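Local coordinates for phosphatidylinositol 4,5-bisphosphate-binding protein SLM1 (Saccharomyces cerevisiae, PDB 4A6H) that binds phosphatidylinositol 4,5-bisphosphate and acts with SLM2 as an effector of TORC2 and calcineurin signalling; this piece is its PH domain, at residues M50-S55 with F80-K85; F98-Y103 with M107-N112. All blocks are in the same frame, centred on the assembly; numbering follows the deposited sequence.

Interaction 1: M50-S55 with F80-K85; sequences MSLALS and FVLHAK
Two different first torsions bring L52 CD1 and L82 CD2 together from strands on two sides of the interior. In L52, CG lies anti to the carbonyl carbon (chi1 -68°). In L82 it lies anti to the backbone N (chi1 -174°). Each CB points toward the other strand. The two side chains run in opposite senses, and one methyl from each makes the touch: L52 CD1 is 3.8 Å from L82 CD2. Both leucines are buried, so this is a plain apolar contact of the domain interior.

The second meeting point is polar and exposed. K85 bends at chi3 (-66°), and its CE and NZ come alongside the backbone of S55. K85 NZ stays 3.8 Å from S55 O. A water lies between the segments here. It accepts from K85 NZ at 2.9 Å and lies 3.0 Å from L54 O, to which it probably donates. A probable water bridge thus links the lysine to the short 3-10 segment.

No direct hydrogen bond joins the two segments. Strand 50-53 pairs with strand 33-37, while strand 79-84 runs between strands 95-99 and 57-62. The leucines face each other across the interior of the bent PH-domain sheet. I89 packs on L52, V59 touches L82, and L113 of helix 103-116 covers L54.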
ATOM      1  N   MET A  50      -6.429  18.182  -1.970  1.00 13.84           N
ATOM      2  CA  MET A  50      -6.283  17.538  -3.267  1.00 16.64           C
ATOM      3  C   MET A  50      -5.673  16.163  -3.077  1.00 15.77           C
ATOM      4  O   MET A  50      -4.969  15.899  -2.101  1.00 13.92           O
ATOM      5  CB  MET A  50      -5.428  18.375  -4.225  1.00 22.89           C
ATOM      6  CG  MET A  50      -3.980  18.495  -3.801  1.00 20.64           C
ATOM      7  SD  MET A  50      -2.870  19.188  -5.059  1.00 27.29           S
ATOM      8  CE  MET A  50      -1.283  18.972  -4.256  1.00 64.55           C
ATOM      9  N   SER A  51      -5.942  15.283  -4.032  1.00 13.81           N
ATOM     10  CA  SER A  51      -5.403  13.935  -4.026  1.00 13.63           C
ATOM     11  C   SER A  51      -4.823  13.657  -5.403  1.00 13.94           C
ATOM     12  O   SER A  51      -5.559  13.589  -6.400  1.00 16.79           O
ATOM     13  CB  SER A  51      -6.493  12.911  -3.687  1.00 16.41           C
ATOM     14  OG  SER A  51      -7.066  13.181  -2.418  1.00 14.49           O
ATOM     15  N   LEU A  52      -3.507  13.503  -5.453  1.00 11.14           N
ATOM     16  CA  LEU A  52      -2.787  13.300  -6.703  1.00 11.91           C
ATOM     17  C   LEU A  52      -2.570  11.817  -6.953  1.00 15.40           C
ATOM     18  O   LEU A  52      -1.825  11.161  -6.223  1.00 14.34           O
ATOM     19  CB  LEU A  52      -1.420  13.984  -6.634  1.00 14.94           C
ATOM     20  CG  LEU A  52      -1.403  15.504  -6.601  1.00 18.39           C
ATOM     21  CD1 LEU A  52      -0.069  16.016  -6.071  1.00 22.31           C
ATOM     22  CD2 LEU A  52      -1.682  16.073  -7.973  1.00 22.79           C
ATOM     23  N   ALA A  53      -3.201  11.289  -8.000  1.00 14.02           N
ATOM     24  CA  ALA A  53      -3.113   9.862  -8.300  1.00 15.20           C
ATOM     25  C   ALA A  53      -1.712   9.468  -8.759  1.00 15.23           C
ATOM     26  O   ALA A  53      -1.236   9.966  -9.768  1.00 15.75           O
ATOM     27  CB  ALA A  53      -4.122   9.508  -9.367  1.00 14.54           C
ATOM     28  N   LEU A  54      -1.073   8.554  -8.036  1.00 14.36           N
ATOM     29  CA  LEU A  54       0.303   8.186  -8.317  1.00 14.66           C
ATOM     30  C   LEU A  54       0.424   7.428  -9.640  1.00 15.49           C
ATOM     31  O   LEU A  54       1.480   7.451 -10.260  1.00 17.07           O
ATOM     32  CB  LEU A  54       0.876   7.349  -7.178  1.00 13.02           C
ATOM     33  CG  LEU A  54       0.941   8.052  -5.831  1.00 17.83           C
ATOM     34  CD1 LEU A  54       1.547   7.121  -4.791  1.00 18.95           C
ATOM     35  CD2 LEU A  54       1.727   9.340  -5.967  1.00 15.30           C
ATOM     36  N   SER A  55      -0.665   6.792 -10.062  1.00 15.37           N
ATOM     37  CA  SER A  55      -0.673   5.993 -11.287  1.00 14.43           C
ATOM     38  C   SER A  55      -0.359   6.856 -12.494  1.00 15.84           C
ATOM     39  O   SER A  55       0.057   6.349 -13.536  1.00 21.65           O
ATOM     40  CB  SER A  55      -2.045   5.349 -11.477  1.00 19.84           C
ATOM     41  OG  SER A  55      -3.043   6.334 -11.666  1.00 20.72           O
ATOM     42  N   PHE A  80      12.132  18.994  -5.400  1.00 13.60           N
ATOM     43  CA  PHE A  80      11.932  17.965  -6.411  1.00 14.26           C
ATOM     44  C   PHE A  80      10.754  18.297  -7.311  1.00 14.59           C
ATOM     45  O   PHE A  80       9.920  19.143  -6.975  1.00 14.66           O
ATOM     46  CB  PHE A  80      11.807  16.554  -5.799  1.00 14.71           C
ATOM     47  CG  PHE A  80      10.524  16.312  -5.033  1.00 13.66           C
ATOM     48  CD1 PHE A  80      10.422  16.651  -3.694  1.00 15.81           C
ATOM     49  CD2 PHE A  80       9.435  15.715  -5.654  1.00 15.44           C
ATOM     50  CE1 PHE A  80       9.239  16.416  -2.985  1.00 15.47           C
ATOM     51  CE2 PHE A  80       8.256  15.479  -4.957  1.00 16.50           C
ATOM     52  CZ  PHE A  80       8.164  15.831  -3.620  1.00 15.49           C
ATOM     53  N   VAL A  81      10.700  17.632  -8.461  1.00 13.92           N
ATOM     54  CA  VAL A  81       9.655  17.862  -9.446  1.00 16.25           C
ATOM     55  C   VAL A  81       8.766  16.643  -9.595  1.00 15.71           C
ATOM     56  O   VAL A  81       9.253  15.512  -9.753  1.00 15.51           O
ATOM     57  CB  VAL A  81      10.265  18.185 -10.820  1.00 16.56           C
ATOM     58  CG1 VAL A  81       9.167  18.406 -11.849  1.00 18.25           C
ATOM     59  CG2 VAL A  81      11.201  19.387 -10.712  1.00 16.42           C
ATOM     60  N   LEU A  82       7.462  16.888  -9.541  1.00 15.37           N
ATOM     61  CA  LEU A  82       6.434  15.886  -9.792  1.00 14.65           C
ATOM     62  C   LEU A  82       5.818  16.202 -11.147  1.00 17.39           C
ATOM     63  O   LEU A  82       5.330  17.309 -11.370  1.00 18.12           O
ATOM     64  CB  LEU A  82       5.375  15.911  -8.681  1.00 16.96           C
ATOM     65  CG  LEU A  82       4.296  14.832  -8.708  1.00 18.76           C
ATOM     66  CD1 LEU A  82       4.915  13.459  -8.504  1.00 23.78           C
ATOM     67  CD2 LEU A  82       3.270  15.115  -7.627  1.00 26.03           C
ATOM     68  N   HIS A  83       5.854  15.225 -12.053  1.00 17.08           N
ATOM     69  CA  HIS A  83       5.397  15.398 -13.430  1.00 17.82           C
ATOM     70  C   HIS A  83       4.075  14.675 -13.662  1.00 16.81           C
ATOM     71  O   HIS A  83       3.911  13.542 -13.220  1.00 18.56           O
ATOM     72  CB  HIS A  83       6.449  14.818 -14.378  1.00 16.43           C
ATOM     73  CG  HIS A  83       6.067  14.868 -15.825  1.00 22.27           C
ATOM     74  ND1 HIS A  83       6.187  16.012 -16.584  1.00 25.56           N
ATOM     75  CD2 HIS A  83       5.604  13.908 -16.661  1.00 26.89           C
ATOM     76  CE1 HIS A  83       5.798  15.760 -17.821  1.00 31.37           C
ATOM     77  NE2 HIS A  83       5.444  14.490 -17.896  1.00 26.81           N
ATOM     78  N   ALA A  84       3.133  15.321 -14.349  1.00 18.96           N
ATOM     79  CA  ALA A  84       1.853  14.686 -14.670  1.00 19.06           C
ATOM     80  C   ALA A  84       1.862  14.014 -16.041  1.00 19.52           C
ATOM     81  O   ALA A  84       2.202  14.635 -17.052  1.00 22.78           O
ATOM     82  CB  ALA A  84       0.719  15.701 -14.590  1.00 21.94           C
ATOM     83  N   LYS A  85       1.458  12.749 -16.074  1.00 20.79           N
ATOM     84  CA  LYS A  85       1.419  11.980 -17.314  1.00 21.92           C
ATOM     85  C   LYS A  85       0.047  12.087 -17.956  1.00 25.35           C
ATOM     86  O   LYS A  85      -0.137  11.720 -19.118  1.00 28.74           O
ATOM     87  CB  LYS A  85       1.752  10.513 -17.042  1.00 24.38           C
ATOM     88  CG  LYS A  85       3.212  10.284 -16.663  1.00 30.72           C
ATOM     89  CD  LYS A  85       3.574   8.804 -16.632  1.00 41.50           C
ATOM     90  CE  LYS A  85       2.831   8.060 -15.531  1.00 45.33           C
ATOM     91  NZ  LYS A  85       3.364   6.677 -15.340  1.00 47.20           N
TER
HETATM   92  O   HOH W   1       3.197   6.338 -12.422  1.00 28.63           O

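Interaction 2: F98-Y103 with M107-N112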
ATOM      1  N   PHE A  98       8.109  20.861  -5.500  1.00 13.30           N
ATOM      2  CA  PHE A  98       7.959  20.755  -4.063  1.00 12.62           C
ATOM      3  C   PHE A  98       9.261  21.043  -3.353  1.00 13.99           C
ATOM      4  O   PHE A  98      10.339  20.754  -3.864  1.00 15.45           O
ATOM      5  CB  PHE A  98       7.479  19.354  -3.674  1.00 13.46           C
ATOM      6  CG  PHE A  98       6.068  19.058  -4.102  1.00 14.13           C
ATOM      7  CD1 PHE A  98       5.816  18.516  -5.346  1.00 15.53           C
ATOM      8  CD2 PHE A  98       4.994  19.330  -3.263  1.00 17.07           C
ATOM      9  CE1 PHE A  98       4.519  18.243  -5.746  1.00 16.07           C
ATOM     10  CE2 PHE A  98       3.698  19.056  -3.661  1.00 16.33           C
ATOM     11  CZ  PHE A  98       3.459  18.511  -4.901  1.00 17.09           C
ATOM     12  N   LYS A  99       9.153  21.616  -2.164  1.00 14.59           N
ATOM     13  CA  LYS A  99      10.322  21.936  -1.372  1.00 14.46           C
ATOM     14  C   LYS A  99      10.163  21.381   0.040  1.00 17.22           C
ATOM     15  O   LYS A  99       9.183  21.668   0.724  1.00 15.47           O
ATOM     16  CB  LYS A  99      10.549  23.450  -1.342  1.00 15.21           C
ATOM     17  CG  LYS A  99      11.751  23.882  -0.506  1.00 16.87           C
ATOM     18  CD  LYS A  99      12.081  25.363  -0.684  1.00 21.60           C
ATOM     19  CE  LYS A  99      11.022  26.258  -0.090  1.00 27.58           C
ATOM     20  NZ  LYS A  99      11.489  27.677  -0.077  1.00 31.58           N
ATOM     21  N   ALA A 100      11.145  20.595   0.481  1.00 17.39           N
ATOM     22  CA  ALA A 100      11.122  20.035   1.823  1.00 15.97           C
ATOM     23  C   ALA A 100      12.054  20.843   2.714  1.00 18.28           C
ATOM     24  O   ALA A 100      12.639  21.845   2.283  1.00 20.56           O
ATOM     25  CB  ALA A 100      11.530  18.567   1.807  1.00 16.64           C
ATOM     26  N   ASP A 101      12.213  20.385   3.949  1.00 20.34           N
ATOM     27  CA  ASP A 101      13.023  21.099   4.937  1.00 25.09           C
ATOM     28  C   ASP A 101      14.533  20.976   4.709  1.00 26.15           C
ATOM     29  O   ASP A 101      15.298  21.859   5.091  1.00 26.42           O
ATOM     30  CB  ASP A 101      12.681  20.585   6.335  1.00 33.10           C
ATOM     31  CG  ASP A 101      11.307  19.930   6.397  1.00 51.09           C
ATOM     32  OD1 ASP A 101      11.119  18.855   5.780  1.00 57.49           O
ATOM     33  OD2 ASP A 101      10.413  20.492   7.062  1.00 56.83           O
ATOM     34  N   SER A 102      14.951  19.878   4.093  1.00 20.96           N
ATOM     35  CA  SER A 102      16.368  19.585   3.908  1.00 22.19           C
ATOM     36  C   SER A 102      16.559  18.664   2.717  1.00 19.08           C
ATOM     37  O   SER A 102      15.606  18.052   2.238  1.00 18.19           O
ATOM     38  CB  SER A 102      16.926  18.891   5.149  1.00 23.54           C
ATOM     39  OG  SER A 102      16.319  17.618   5.324  1.00 24.81           O
ATOM     40  N   TYR A 103      17.798  18.550   2.255  1.00 19.37           N
ATOM     41  CA  TYR A 103      18.127  17.618   1.184  1.00 20.62           C
ATOM     42  C   TYR A 103      17.702  16.209   1.568  1.00 19.98           C
ATOM     43  O   TYR A 103      17.097  15.499   0.773  1.00 19.34           O
ATOM     44  CB  TYR A 103      19.633  17.647   0.874  1.00 19.86           C
ATOM     45  CG  TYR A 103      20.065  16.623  -0.145  1.00 19.80           C
ATOM     46  CD1 TYR A 103      19.934  16.871  -1.506  1.00 23.35           C
ATOM     47  CD2 TYR A 103      20.600  15.399   0.248  1.00 21.23           C
ATOM     48  CE1 TYR A 103      20.323  15.927  -2.447  1.00 22.80           C
ATOM     49  CE2 TYR A 103      20.982  14.453  -0.683  1.00 22.43           C
ATOM     50  CZ  TYR A 103      20.845  14.719  -2.026  1.00 27.21           C
ATOM     51  OH  TYR A 103      21.237  13.776  -2.950  1.00 27.90           O
ATOM     52  N   MET A 107      14.993  13.823  -0.233  1.00 15.08           N
ATOM     53  CA  MET A 107      15.327  12.555  -0.857  1.00 15.20           C
ATOM     54  C   MET A 107      14.454  11.419  -0.328  1.00 16.78           C
ATOM     55  O   MET A 107      14.133  10.490  -1.064  1.00 19.50           O
ATOM     56  CB  MET A 107      16.809  12.227  -0.700  1.00 17.10           C
ATOM     57  CG  MET A 107      17.722  13.056  -1.613  1.00 20.11           C
ATOM     58  SD  MET A 107      17.343  12.900  -3.374  1.00 24.69           S
ATOM     59  CE  MET A 107      17.754  11.183  -3.689  1.00 29.30           C
ATOM     60  N   SER A 108      14.044  11.506   0.930  1.00 16.54           N
ATOM     61  CA  SER A 108      13.079  10.536   1.449  1.00 17.19           C
ATOM     62  C   SER A 108      11.752  10.606   0.677  1.00 15.93           C
ATOM     63  O   SER A 108      11.205   9.581   0.273  1.00 16.66           O
ATOM     64  CB  SER A 108      12.859  10.731   2.946  1.00 17.21           C
ATOM     65  OG  SER A 108      11.881   9.828   3.436  1.00 22.32           O
ATOM     66  N   TRP A 109      11.247  11.818   0.454  1.00 14.19           N
ATOM     67  CA  TRP A 109      10.041  11.987  -0.352  1.00 13.24           C
ATOM     68  C   TRP A 109      10.262  11.487  -1.781  1.00 13.72           C
ATOM     69  O   TRP A 109       9.432  10.757  -2.329  1.00 13.16           O
ATOM     70  CB  TRP A 109       9.631  13.459  -0.390  1.00 13.09           C
ATOM     71  CG  TRP A 109       8.914  13.920   0.844  1.00 12.86           C
ATOM     72  CD1 TRP A 109       9.429  14.663   1.867  1.00 15.29           C
ATOM     73  CD2 TRP A 109       7.550  13.644   1.190  1.00 11.59           C
ATOM     74  NE1 TRP A 109       8.461  14.885   2.822  1.00 15.17           N
ATOM     75  CE2 TRP A 109       7.296  14.283   2.424  1.00 13.10           C
ATOM     76  CE3 TRP A 109       6.504  12.961   0.557  1.00 13.15           C
ATOM     77  CZ2 TRP A 109       6.048  14.222   3.052  1.00 14.21           C
ATOM     78  CZ3 TRP A 109       5.266  12.903   1.187  1.00 15.50           C
ATOM     79  CH2 TRP A 109       5.054  13.533   2.415  1.00 15.78           C
ATOM     80  N   PHE A 110      11.377  11.900  -2.384  1.00 12.97           N
ATOM     81  CA  PHE A 110      11.664  11.578  -3.771  1.00 13.46           C
ATOM     82  C   PHE A 110      11.739  10.075  -3.959  1.00 15.22           C
ATOM     83  O   PHE A 110      11.102   9.535  -4.854  1.00 15.31           O
ATOM     84  CB  PHE A 110      12.988  12.230  -4.209  1.00 13.97           C
ATOM     85  CG  PHE A 110      13.314  12.015  -5.663  1.00 15.20           C
ATOM     86  CD1 PHE A 110      12.862  12.906  -6.628  1.00 18.78           C
ATOM     87  CD2 PHE A 110      14.041  10.905  -6.065  1.00 14.75           C
ATOM     88  CE1 PHE A 110      13.149  12.702  -7.974  1.00 20.96           C
ATOM     89  CE2 PHE A 110      14.331  10.698  -7.405  1.00 21.08           C
ATOM     90  CZ  PHE A 110      13.880  11.599  -8.360  1.00 20.05           C
ATOM     91  N   ASP A 111      12.491   9.394  -3.102  1.00 14.71           N
ATOM     92  CA  ASP A 111      12.664   7.946  -3.283  1.00 16.50           C
ATOM     93  C   ASP A 111      11.396   7.147  -2.971  1.00 13.51           C
ATOM     94  O   ASP A 111      11.086   6.170  -3.661  1.00 17.94           O
ATOM     95  CB  ASP A 111      13.828   7.411  -2.456  1.00 17.11           C
ATOM     96  CG  ASP A 111      15.169   7.896  -2.947  1.00 24.68           C
ATOM     97  OD1 ASP A 111      15.297   8.206  -4.148  1.00 25.37           O
ATOM     98  OD2 ASP A 111      16.095   7.966  -2.114  1.00 30.49           O
ATOM     99  N   ASN A 112      10.639   7.572  -1.957  1.00 14.72           N
ATOM    100  CA  ASN A 112       9.365   6.933  -1.668  1.00 15.53           C
ATOM    101  C   ASN A 112       8.368   7.110  -2.816  1.00 13.69           C
ATOM    102  O   ASN A 112       7.645   6.185  -3.163  1.00 16.37           O
ATOM    103  CB  ASN A 112       8.786   7.429  -0.340  1.00 17.50           C
ATOM    104  CG  ASN A 112       9.336   6.672   0.855  1.00 27.50           C
ATOM    105  OD1 ASN A 112       8.768   5.664   1.272  1.00 32.98           O
ATOM    106  ND2 ASN A 112      10.446   7.150   1.407  1.00 30.62           N
TER
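M107 and Y103 run alongside each other in the same sense. M107 CB sits 3.6 Å from Y103 O. CG stays near that oxygen and also comes over one face of the Y103 ring, offset toward the rim. M107 CG is 3.8 Å from the centroid of the Y103 ring, 22° off the normal, which makes a CH-pi contact. The chain then bends at chi2 (-58°) and carries SD along the hydroxyl end of the ring. M107 SD is 4.0 Å from Y103 OH, an oblique Met-aromatic contact. A second bend at chi3 (-66°) leaves the CE tip more than 4.2 Å from Y103.

M107 N donates to Y103 O at 2.9 Å, the i to i+4 bond of the first helical turn. S102 is the N-cap of helix 103-116, and its OG accepts from S105 N.

Further down, A100 CB lies 4.4 Å from W109 CD1, an oblique apolar touch. L12 of strand 8-16 packs on both residues. K99 NZ makes a weak hydrogen bond to O2 of a bound inositol 4-phosphate.

The contact joins the last strand and its following turn to the C-terminal helix of the PH domain. One backbone hydrogen bond accompanies side-chain meetings that rest on dispersion and weak aromatic attraction, with no ion pair involved.

Overall arrangement
Interaction 1 joins two strands that are not paired with each other, whereas interaction 2 joins the last strand and its following loop to the C-terminal helix. Each has a buried and a more accessible end. In 50-55 with 80-85, leucines meet inside and a probable water-mediated lysine link lies at the surface. In 98-103 with 107-112, alanine and tryptophan are buried, while the tyrosine and methionine are partly exposed. The two contacts touch. F80 O and F98 N probably form a hydrogen bond between neighbouring strands 79-84 and 95-99, and F80 packs on the helix. The buried ends of both lie near the interior between sheet and helix.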